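Side-chain contacts in lactate dehydrogenase (Eimeria maxima, PDB 6CT6), which probably reduces pyruvate to lactate with NADH, reversibly, and here holds NADH together with the pyruvate analogue oxamate: residues P193-R196 / Y197-I200; N201-P204 / I205-I209; G157-D160 / S161-R165. One frame throughout, in Å; residues are numbered along the deposited sequence.

Interaction 1: P193-R196 / Y197-I200; sequences PLMR and YITI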
ATOM      1  N   PRO B 193      -3.038 -26.287   8.333  1.00 32.58           N
ATOM      2  CA  PRO B 193      -4.303 -26.041   7.624  1.00 33.13           C
ATOM      3  C   PRO B 193      -5.316 -27.123   7.967  1.00 34.93           C
ATOM      4  O   PRO B 193      -5.070 -28.315   7.760  1.00 34.90           O
ATOM      5  CB  PRO B 193      -3.899 -26.080   6.145  1.00 32.96           C
ATOM      6  CG  PRO B 193      -2.419 -25.897   6.132  1.00 32.01           C
ATOM      7  CD  PRO B 193      -1.915 -26.486   7.405  1.00 32.68           C
ATOM      8  N   LEU B 194      -6.460 -26.700   8.504  1.00 31.58           N
ATOM      9  CA  LEU B 194      -7.488 -27.627   8.983  1.00 30.93           C
ATOM     10  C   LEU B 194      -8.430 -27.965   7.834  1.00 31.45           C
ATOM     11  O   LEU B 194      -9.539 -27.442   7.713  1.00 31.67           O
ATOM     12  CB  LEU B 194      -8.235 -27.025  10.166  1.00 29.80           C
ATOM     13  CG  LEU B 194      -7.452 -26.919  11.474  1.00 31.63           C
ATOM     14  CD1 LEU B 194      -8.254 -26.148  12.513  1.00 32.91           C
ATOM     15  CD2 LEU B 194      -7.091 -28.298  12.005  1.00 37.24           C
ATOM     16  N   MET B 195      -7.973 -28.888   6.982  1.00 30.28           N
ATOM     17  CA  MET B 195      -8.727 -29.227   5.781  1.00 29.67           C
ATOM     18  C   MET B 195     -10.099 -29.793   6.118  1.00 31.58           C
ATOM     19  O   MET B 195     -11.034 -29.664   5.318  1.00 32.40           O
ATOM     20  CB  MET B 195      -7.934 -30.222   4.932  1.00 32.55           C
ATOM     21  CG  MET B 195      -6.504 -29.787   4.638  1.00 36.64           C
ATOM     22  SD  MET B 195      -6.387 -28.110   3.970  1.00 33.83           S
ATOM     23  CE  MET B 195      -6.844 -28.385   2.262  1.00 29.09           C
ATOM     24  N   ARG B 196     -10.247 -30.413   7.291  1.00 30.90           N
ATOM     25  CA  ARG B 196     -11.529 -31.002   7.663  1.00 34.77           C
ATOM     26  C   ARG B 196     -12.575 -29.937   7.969  1.00 34.49           C
ATOM     27  O   ARG B 196     -13.776 -30.194   7.829  1.00 35.61           O
ATOM     28  CB  ARG B 196     -11.349 -31.926   8.870  1.00 33.14           C
ATOM     29  CG  ARG B 196     -12.644 -32.530   9.402  1.00 35.79           C
ATOM     30  CD  ARG B 196     -12.372 -33.649  10.404  1.00 37.68           C
ATOM     31  NE  ARG B 196     -11.907 -33.158  11.699  1.00 34.50           N
ATOM     32  CZ  ARG B 196     -12.698 -32.839  12.721  1.00 33.06           C
ATOM     33  NH1 ARG B 196     -14.014 -32.943  12.615  1.00 37.10           N
ATOM     34  NH2 ARG B 196     -12.167 -32.408  13.861  1.00 36.85           N
ATOM     35  N   TYR B 197     -12.144 -28.744   8.378  1.00 33.87           N
ATOM     36  CA  TYR B 197     -13.046 -27.680   8.796  1.00 32.59           C
ATOM     37  C   TYR B 197     -13.359 -26.683   7.683  1.00 32.26           C
ATOM     38  O   TYR B 197     -14.061 -25.698   7.935  1.00 36.45           O
ATOM     39  CB  TYR B 197     -12.461 -26.930   9.995  1.00 31.24           C
ATOM     40  CG  TYR B 197     -12.653 -27.602  11.341  1.00 33.67           C
ATOM     41  CD1 TYR B 197     -13.823 -27.420  12.069  1.00 32.77           C
ATOM     42  CD2 TYR B 197     -11.652 -28.388  11.901  1.00 34.26           C
ATOM     43  CE1 TYR B 197     -14.000 -28.016  13.307  1.00 32.14           C
ATOM     44  CE2 TYR B 197     -11.821 -28.989  13.141  1.00 35.52           C
ATOM     45  CZ  TYR B 197     -12.997 -28.796  13.838  1.00 35.94           C
ATOM     46  OH  TYR B 197     -13.177 -29.387  15.070  1.00 35.24           O
ATOM     47  N   ILE B 198     -12.861 -26.903   6.465  1.00 29.23           N
ATOM     48  CA  ILE B 198     -13.187 -26.005   5.361  1.00 30.28           C
ATOM     49  C   ILE B 198     -14.665 -26.147   5.040  1.00 34.00           C
ATOM     50  O   ILE B 198     -15.168 -27.264   4.860  1.00 30.89           O
ATOM     51  CB  ILE B 198     -12.332 -26.314   4.121  1.00 28.81           C
ATOM     52  CG1 ILE B 198     -10.840 -26.105   4.409  1.00 31.81           C
ATOM     53  CG2 ILE B 198     -12.775 -25.443   2.936  1.00 31.26           C
ATOM     54  CD1 ILE B 198      -9.937 -26.617   3.293  1.00 32.72           C
ATOM     55  N   THR B 199     -15.371 -25.020   4.959  1.00 31.76           N
ATOM     56  CA  THR B 199     -16.765 -25.036   4.547  1.00 30.24           C
ATOM     57  C   THR B 199     -17.010 -23.996   3.464  1.00 33.58           C
ATOM     58  O   THR B 199     -16.318 -22.976   3.381  1.00 30.70           O
ATOM     59  CB  THR B 199     -17.730 -24.778   5.720  1.00 32.34           C
ATOM     60  OG1 THR B 199     -17.575 -23.439   6.205  1.00 33.72           O
ATOM     61  CG2 THR B 199     -17.492 -25.770   6.852  1.00 32.89           C
ATOM     62  N   ILE B 200     -18.000 -24.284   2.628  1.00 32.89           N
ATOM     63  CA  ILE B 200     -18.521 -23.347   1.645  1.00 28.90           C
ATOM     64  C   ILE B 200     -19.883 -22.903   2.172  1.00 32.95           C
ATOM     65  O   ILE B 200     -20.869 -23.645   2.092  1.00 29.75           O
ATOM     66  CB  ILE B 200     -18.624 -23.973   0.251  1.00 28.27           C
ATOM     67  CG1 ILE B 200     -17.312 -24.666  -0.143  1.00 30.69           C
ATOM     68  CG2 ILE B 200     -19.015 -22.916  -0.777  1.00 28.52           C
ATOM     69  CD1 ILE B 200     -16.075 -23.776  -0.119  1.00 28.94           C
TER
HETATM   70  O   HOH W   1     -15.952 -28.822   6.864  1.00 36.86           O

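Interaction 2: N201-P204 / I205-I209; sequences NGIP and IQEFI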
ATOM      1  N   ASN B 201     -19.938 -21.692   2.722  1.00 29.28           N
ATOM      2  CA  ASN B 201     -21.116 -21.195   3.432  1.00 30.88           C
ATOM      3  C   ASN B 201     -21.644 -22.230   4.426  1.00 30.72           C
ATOM      4  O   ASN B 201     -22.847 -22.483   4.520  1.00 28.54           O
ATOM      5  CB  ASN B 201     -22.218 -20.779   2.459  1.00 28.16           C
ATOM      6  CG  ASN B 201     -23.307 -19.977   3.138  1.00 28.46           C
ATOM      7  OD1 ASN B 201     -23.021 -19.054   3.900  1.00 29.93           O
ATOM      8  ND2 ASN B 201     -24.564 -20.346   2.893  1.00 28.99           N
ATOM      9  N   GLY B 202     -20.728 -22.826   5.189  1.00 29.57           N
ATOM     10  CA  GLY B 202     -21.099 -23.807   6.187  1.00 33.62           C
ATOM     11  C   GLY B 202     -21.262 -25.219   5.668  1.00 31.08           C
ATOM     12  O   GLY B 202     -21.412 -26.146   6.478  1.00 35.46           O
ATOM     13  N   ILE B 203     -21.242 -25.418   4.354  1.00 31.59           N
ATOM     14  CA  ILE B 203     -21.332 -26.742   3.747  1.00 31.21           C
ATOM     15  C   ILE B 203     -19.960 -27.405   3.829  1.00 33.41           C
ATOM     16  O   ILE B 203     -18.987 -26.855   3.294  1.00 32.78           O
ATOM     17  CB  ILE B 203     -21.804 -26.652   2.287  1.00 29.26           C
ATOM     18  CG1 ILE B 203     -23.085 -25.813   2.181  1.00 31.14           C
ATOM     19  CG2 ILE B 203     -22.022 -28.047   1.706  1.00 31.82           C
ATOM     20  CD1 ILE B 203     -23.404 -25.372   0.770  1.00 28.87           C
ATOM     21  N   PRO B 204     -19.822 -28.570   4.467  1.00 32.15           N
ATOM     22  CA  PRO B 204     -18.503 -29.210   4.540  1.00 32.13           C
ATOM     23  C   PRO B 204     -17.895 -29.418   3.158  1.00 33.01           C
ATOM     24  O   PRO B 204     -18.573 -29.817   2.210  1.00 32.44           O
ATOM     25  CB  PRO B 204     -18.796 -30.543   5.236  1.00 35.79           C
ATOM     26  CG  PRO B 204     -20.011 -30.280   6.042  1.00 34.94           C
ATOM     27  CD  PRO B 204     -20.834 -29.329   5.223  1.00 33.34           C
ATOM     28  N   ILE B 205     -16.591 -29.146   3.053  1.00 31.32           N
ATOM     29  CA  ILE B 205     -15.893 -29.325   1.784  1.00 31.61           C
ATOM     30  C   ILE B 205     -16.010 -30.765   1.305  1.00 30.49           C
ATOM     31  O   ILE B 205     -15.966 -31.033   0.098  1.00 32.11           O
ATOM     32  CB  ILE B 205     -14.417 -28.888   1.921  1.00 32.80           C
ATOM     33  CG1 ILE B 205     -13.710 -28.903   0.564  1.00 32.32           C
ATOM     34  CG2 ILE B 205     -13.674 -29.774   2.919  1.00 32.20           C
ATOM     35  CD1 ILE B 205     -14.185 -27.824  -0.384  1.00 37.29           C
ATOM     36  N   GLN B 206     -16.154 -31.714   2.234  1.00 33.78           N
ATOM     37  CA  GLN B 206     -16.332 -33.110   1.847  1.00 39.45           C
ATOM     38  C   GLN B 206     -17.486 -33.277   0.864  1.00 35.81           C
ATOM     39  O   GLN B 206     -17.398 -34.075  -0.076  1.00 37.05           O
ATOM     40  CB  GLN B 206     -16.567 -33.975   3.085  1.00 39.20           C
ATOM     41  CG  GLN B 206     -16.525 -35.468   2.798  1.00 38.84           C
ATOM     42  CD  GLN B 206     -15.146 -35.934   2.374  1.00 42.84           C
ATOM     43  OE1 GLN B 206     -14.163 -35.717   3.083  1.00 45.01           O
ATOM     44  NE2 GLN B 206     -15.063 -36.562   1.205  1.00 44.34           N
ATOM     45  N   GLU B 207     -18.582 -32.541   1.068  1.00 33.41           N
ATOM     46  CA  GLU B 207     -19.709 -32.644   0.145  1.00 36.42           C
ATOM     47  C   GLU B 207     -19.288 -32.275  -1.270  1.00 38.07           C
ATOM     48  O   GLU B 207     -19.755 -32.881  -2.242  1.00 31.41           O
ATOM     49  CB  GLU B 207     -20.866 -31.753   0.604  1.00 31.98           C
ATOM     50  CG  GLU B 207     -21.442 -32.118   1.968  1.00 36.63           C
ATOM     51  CD  GLU B 207     -22.885 -31.662   2.144  1.00 33.90           C
ATOM     52  OE1 GLU B 207     -23.529 -31.287   1.139  1.00 33.00           O
ATOM     53  OE2 GLU B 207     -23.381 -31.681   3.290  1.00 31.97           O
ATOM     54  N   PHE B 208     -18.402 -31.287  -1.406  1.00 33.44           N
ATOM     55  CA  PHE B 208     -17.906 -30.914  -2.727  1.00 36.14           C
ATOM     56  C   PHE B 208     -16.951 -31.967  -3.272  1.00 34.44           C
ATOM     57  O   PHE B 208     -16.903 -32.202  -4.485  1.00 35.35           O
ATOM     58  CB  PHE B 208     -17.229 -29.546  -2.657  1.00 35.33           C
ATOM     59  CG  PHE B 208     -18.193 -28.411  -2.494  1.00 34.27           C
ATOM     60  CD1 PHE B 208     -18.513 -27.602  -3.569  1.00 36.70           C
ATOM     61  CD2 PHE B 208     -18.802 -28.173  -1.275  1.00 33.06           C
ATOM     62  CE1 PHE B 208     -19.411 -26.562  -3.428  1.00 34.58           C
ATOM     63  CE2 PHE B 208     -19.701 -27.136  -1.126  1.00 32.22           C
ATOM     64  CZ  PHE B 208     -20.005 -26.330  -2.205  1.00 28.18           C
ATOM     65  N   ILE B 209     -16.181 -32.609  -2.394  1.00 35.72           N
ATOM     66  CA  ILE B 209     -15.343 -33.724  -2.825  1.00 42.67           C
ATOM     67  C   ILE B 209     -16.211 -34.839  -3.395  1.00 40.80           C
ATOM     68  O   ILE B 209     -15.968 -35.337  -4.501  1.00 43.22           O
ATOM     69  CB  ILE B 209     -14.467 -34.222  -1.660  1.00 42.30           C
ATOM     70  CG1 ILE B 209     -13.508 -33.114  -1.212  1.00 41.68           C
ATOM     71  CG2 ILE B 209     -13.675 -35.458  -2.076  1.00 40.82           C
ATOM     72  CD1 ILE B 209     -12.761 -33.405   0.078  1.00 41.51           C
TER

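Interaction 3: G157-D160 / S161-R165; sequences GMLD and SSRLR. With OXM (oxamic acid), chain F.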
ATOM      1  N   GLY B 157      -2.578 -16.183  11.783  1.00 28.08           N
ATOM      2  CA  GLY B 157      -3.594 -17.097  11.280  1.00 30.55           C
ATOM      3  C   GLY B 157      -4.489 -16.475  10.224  1.00 29.32           C
ATOM      4  O   GLY B 157      -4.889 -17.140   9.266  1.00 26.66           O
ATOM      5  N   MET B 158      -4.825 -15.192  10.385  1.00 26.99           N
ATOM      6  CA  MET B 158      -5.650 -14.522   9.386  1.00 29.57           C
ATOM      7  C   MET B 158      -4.979 -14.546   8.019  1.00 28.57           C
ATOM      8  O   MET B 158      -5.639 -14.783   7.000  1.00 26.85           O
ATOM      9  CB  MET B 158      -5.942 -13.084   9.819  1.00 23.77           C
ATOM     10  CG  MET B 158      -6.812 -12.300   8.839  1.00 34.63           C
ATOM     11  SD  MET B 158      -8.429 -13.062   8.603  1.00 33.86           S
ATOM     12  CE  MET B 158      -9.260 -11.814   7.620  1.00 37.73           C
ATOM     13  N   LEU B 159      -3.666 -14.310   7.980  1.00 26.66           N
ATOM     14  CA  LEU B 159      -2.931 -14.353   6.720  1.00 27.28           C
ATOM     15  C   LEU B 159      -2.848 -15.774   6.179  1.00 24.39           C
ATOM     16  O   LEU B 159      -3.138 -16.022   5.003  1.00 25.46           O
ATOM     17  CB  LEU B 159      -1.528 -13.780   6.917  1.00 26.89           C
ATOM     18  CG  LEU B 159      -0.541 -13.980   5.761  1.00 24.20           C
ATOM     19  CD1 LEU B 159      -0.928 -13.140   4.556  1.00 25.61           C
ATOM     20  CD2 LEU B 159       0.863 -13.660   6.217  1.00 30.51           C
ATOM     21  N   ASP B 160      -2.414 -16.719   7.016  1.00 25.58           N
ATOM     22  CA  ASP B 160      -2.330 -18.108   6.576  1.00 26.58           C
ATOM     23  C   ASP B 160      -3.696 -18.621   6.133  1.00 27.34           C
ATOM     24  O   ASP B 160      -3.810 -19.299   5.102  1.00 28.81           O
ATOM     25  CB  ASP B 160      -1.761 -18.975   7.701  1.00 26.94           C
ATOM     26  CG  ASP B 160      -0.313 -18.640   8.022  1.00 32.07           C
ATOM     27  OD1 ASP B 160       0.458 -18.378   7.075  1.00 32.98           O
ATOM     28  OD2 ASP B 160       0.053 -18.633   9.218  1.00 30.99           O
ATOM     29  N   SER B 161      -4.744 -18.302   6.896  1.00 27.37           N
ATOM     30  CA  SER B 161      -6.093 -18.722   6.527  1.00 29.23           C
ATOM     31  C   SER B 161      -6.534 -18.095   5.210  1.00 30.56           C
ATOM     32  O   SER B 161      -7.216 -18.743   4.404  1.00 26.36           O
ATOM     33  CB  SER B 161      -7.075 -18.360   7.639  1.00 27.25           C
ATOM     34  OG  SER B 161      -6.760 -19.041   8.842  1.00 30.54           O
ATOM     35  N   SER B 162      -6.163 -16.832   4.971  1.00 28.65           N
ATOM     36  CA  SER B 162      -6.575 -16.172   3.736  1.00 27.17           C
ATOM     37  C   SER B 162      -5.969 -16.850   2.518  1.00 27.94           C
ATOM     38  O   SER B 162      -6.575 -16.848   1.440  1.00 31.58           O
ATOM     39  CB  SER B 162      -6.181 -14.696   3.758  1.00 33.05           C
ATOM     40  OG  SER B 162      -4.794 -14.534   3.501  1.00 34.61           O
ATOM     41  N   ARG B 163      -4.780 -17.434   2.669  1.00 28.00           N
ATOM     42  CA  ARG B 163      -4.136 -18.117   1.555  1.00 29.01           C
ATOM     43  C   ARG B 163      -4.813 -19.452   1.271  1.00 27.66           C
ATOM     44  O   ARG B 163      -5.079 -19.793   0.112  1.00 30.83           O
ATOM     45  CB  ARG B 163      -2.649 -18.296   1.867  1.00 30.29           C
ATOM     46  CG  ARG B 163      -1.924 -16.965   2.034  1.00 29.42           C
ATOM     47  CD  ARG B 163      -0.562 -17.109   2.682  1.00 28.74           C
ATOM     48  NE  ARG B 163       0.264 -15.920   2.467  1.00 29.54           N
ATOM     49  CZ  ARG B 163       1.391 -15.658   3.123  1.00 30.37           C
ATOM     50  NH1 ARG B 163       1.836 -16.491   4.054  1.00 29.86           N
ATOM     51  NH2 ARG B 163       2.074 -14.553   2.854  1.00 31.97           N
ATOM     52  N   LEU B 164      -5.097 -20.225   2.321  1.00 27.70           N
ATOM     53  CA  LEU B 164      -5.920 -21.419   2.169  1.00 31.12           C
ATOM     54  C   LEU B 164      -7.236 -21.089   1.477  1.00 29.78           C
ATOM     55  O   LEU B 164      -7.640 -21.768   0.525  1.00 27.20           O
ATOM     56  CB  LEU B 164      -6.182 -22.050   3.539  1.00 29.36           C
ATOM     57  CG  LEU B 164      -7.212 -23.182   3.576  1.00 29.91           C
ATOM     58  CD1 LEU B 164      -6.788 -24.338   2.679  1.00 31.84           C
ATOM     59  CD2 LEU B 164      -7.421 -23.656   5.005  1.00 33.05           C
ATOM     60  N   ARG B 165      -7.921 -20.041   1.949  1.00 28.10           N
ATOM     61  CA  ARG B 165      -9.241 -19.713   1.420  1.00 29.30           C
ATOM     62  C   ARG B 165      -9.172 -19.289  -0.044  1.00 30.50           C
ATOM     63  O   ARG B 165     -10.056 -19.635  -0.836  1.00 27.55           O
ATOM     64  CB  ARG B 165      -9.882 -18.614   2.267  1.00 27.28           C
ATOM     65  CG  ARG B 165     -10.219 -19.037   3.694  1.00 24.37           C
ATOM     66  CD  ARG B 165     -10.569 -17.843   4.571  1.00 26.17           C
ATOM     67  NE  ARG B 165     -11.584 -16.987   3.953  1.00 29.39           N
ATOM     68  CZ  ARG B 165     -11.414 -15.709   3.618  1.00 30.32           C
ATOM     69  NH1 ARG B 165     -10.267 -15.079   3.847  1.00 32.37           N
ATOM     70  NH2 ARG B 165     -12.414 -15.046   3.058  1.00 28.03           N
TER
HETATM   71  C1  OXM F 403       6.076 -14.513   6.311  1.00 64.51           C
HETATM   72  N1  OXM F 403       7.285 -14.169   5.577  1.00 58.84           N
HETATM   73  O1  OXM F 403       6.090 -14.548   7.500  1.00 54.44           O
HETATM   74  C2  OXM F 403       4.783 -14.835   5.557  1.00 46.67           C
HETATM   75  O2  OXM F 403       4.122 -15.865   5.849  1.00 38.52           O
HETATM   76  O3  OXM F 403       4.372 -14.070   4.646  1.00 31.58           O
HETATM   77  O   HOH W   2      -8.667 -15.555   6.301  1.00 32.69           O
HETATM   78  O   HOH W   3       1.059 -19.215   4.892  1.00 34.93           O

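Interaction 1: P193-R196 / Y197-I200
M195 and I198 form the buried, tightly packed half of this local contact: the thioether and the isoleucine lie side by side, pointing the same way, with M195 CE 3.7 Å from I198 CD1. The bends of the methionine chain at chi2 and chi3 (-79°) bring SD and CE alongside that I198 CD1. L164 of helix 157-172 packs against both residues, and M195 also touches I219 and the bound glucose. L194 is buried too, its CB 4.1 Å from Y197 CD2, and it packs on I184, L299 and L301. These residues belong to the connection between strands 192-193 and 199-200, which flank strand 179-184 in the small antiparallel sheet of the alpha/beta C-terminal domain. L194 is the centre of an inverse gamma turn, and Y197 N to L194 O, 3.0 Å, then closes a beta turn close to type I over M195 and R196, the donor lying 53° out of the carbonyl plane. The outer side is formed by exposed R196 and partly exposed Y197. R196 runs alongside the phenol, its guanidinium plane 54° from the ring, too steep for a parallel stack. Y197 CE2 nevertheless lies over one guanidinium face, 3.5 Å from NH2 of R196. The arginine's charge is paired with E305, while one water donates to both R196 O and I198 O.

Interaction 2: N201-P204 / I205-I209
I203 places CG2 anti to its backbone N and E207 carries CG anti to its carbonyl carbon (chi1 -62°), so that the methyl group and the extended glutamate chain meet at about a right angle. The setting is a strand-to-helix junction in the C-terminal domain: strand 203-204, at the edge of the four-stranded antiparallel sheet within this chain, runs directly into helix 205-210. Across it, I203 CG2 is 3.6 Å from E207 OE1, a van der Waals contact between a methyl group and a carboxylate oxygen. P204 lies beside the same glutamate and points the same way, its CD 4.0 Å from E207 OE2. The single hydrogen bond joining the two segments is E207 N to P204 O, 3.0 Å long with an N-H...O angle of 138°; the donor sits 51° out of the carbonyl plane, in an i to i+3 bond at the start of the helix. Beneath the exposed carboxylate the contact becomes apolar. I205 turns away from the strand toward L172 and I219, whereas F208, also touching L172, reaches back to the isoleucine, with CE2 3.8 Å from I203 CG2. The edge of that ring also meets the proline carbonyl: F208 CD2 lies 3.9 Å from P204 O, near the ring plane.

Interaction 3: G157-D160 / S161-R165
The backbone from G157 to R165 is continuous alpha-helix, with i to i+4 bonds such as L164 N to D160 O at 3.2 Å. This opening of helix 157-172 lines the oxamate pocket of the lactate/malate dehydrogenase fold. Two serines turn their hydroxyls back onto carbonyls of the preceding turn. S161 OG donates to G157 O at 2.7 Å, while S161 N reaches that oxygen from the opposite face of the carbonyl plane. S162 OG, held between its backbone N and carbonyl carbon (chi1 77°), donates to L159 O at 2.7 Å, where R163 N is a second donor. L159 supports the arginine: its CG sits 3.7 Å above the centre of one guanidinium face, and the two side chains cross at a slant. D160 OD2 is hydrogen-bonded to H187, which also binds oxamate. The other carboxylate oxygen, D160 OD1, forms a long salt bridge with R163 NH1, the planes 49° apart. R165, two residues further along the helix, pairs with D61 of the second subunit. The extended R163 chain delivers its guanidinium edge-on to the ligand carboxylate through two bonds of 168°, NH1 to O2 and NH2 to O3 of oxamate, each 3.0 Å.

All three contacts belong to the C-terminal domain, on the same side of the chain's centre, and come along the chain in the order interaction 3, interaction 1, interaction 2. Interaction 3 lies on helix 157-172, nearest the centre. Interaction 1 is about 11 Å from it, centre to centre, and touches it through L164. Interaction 2 follows without a break, about 8 Å from interaction 1 between centres: strands 199-200 and 203-204 are neighbours in one antiparallel sheet, and F208 packs on I200. Interactions 2 and 3 do not touch, their nearest atoms being about 9 Å apart. The series therefore runs from the oxamate site, through a buried layer, to the surface.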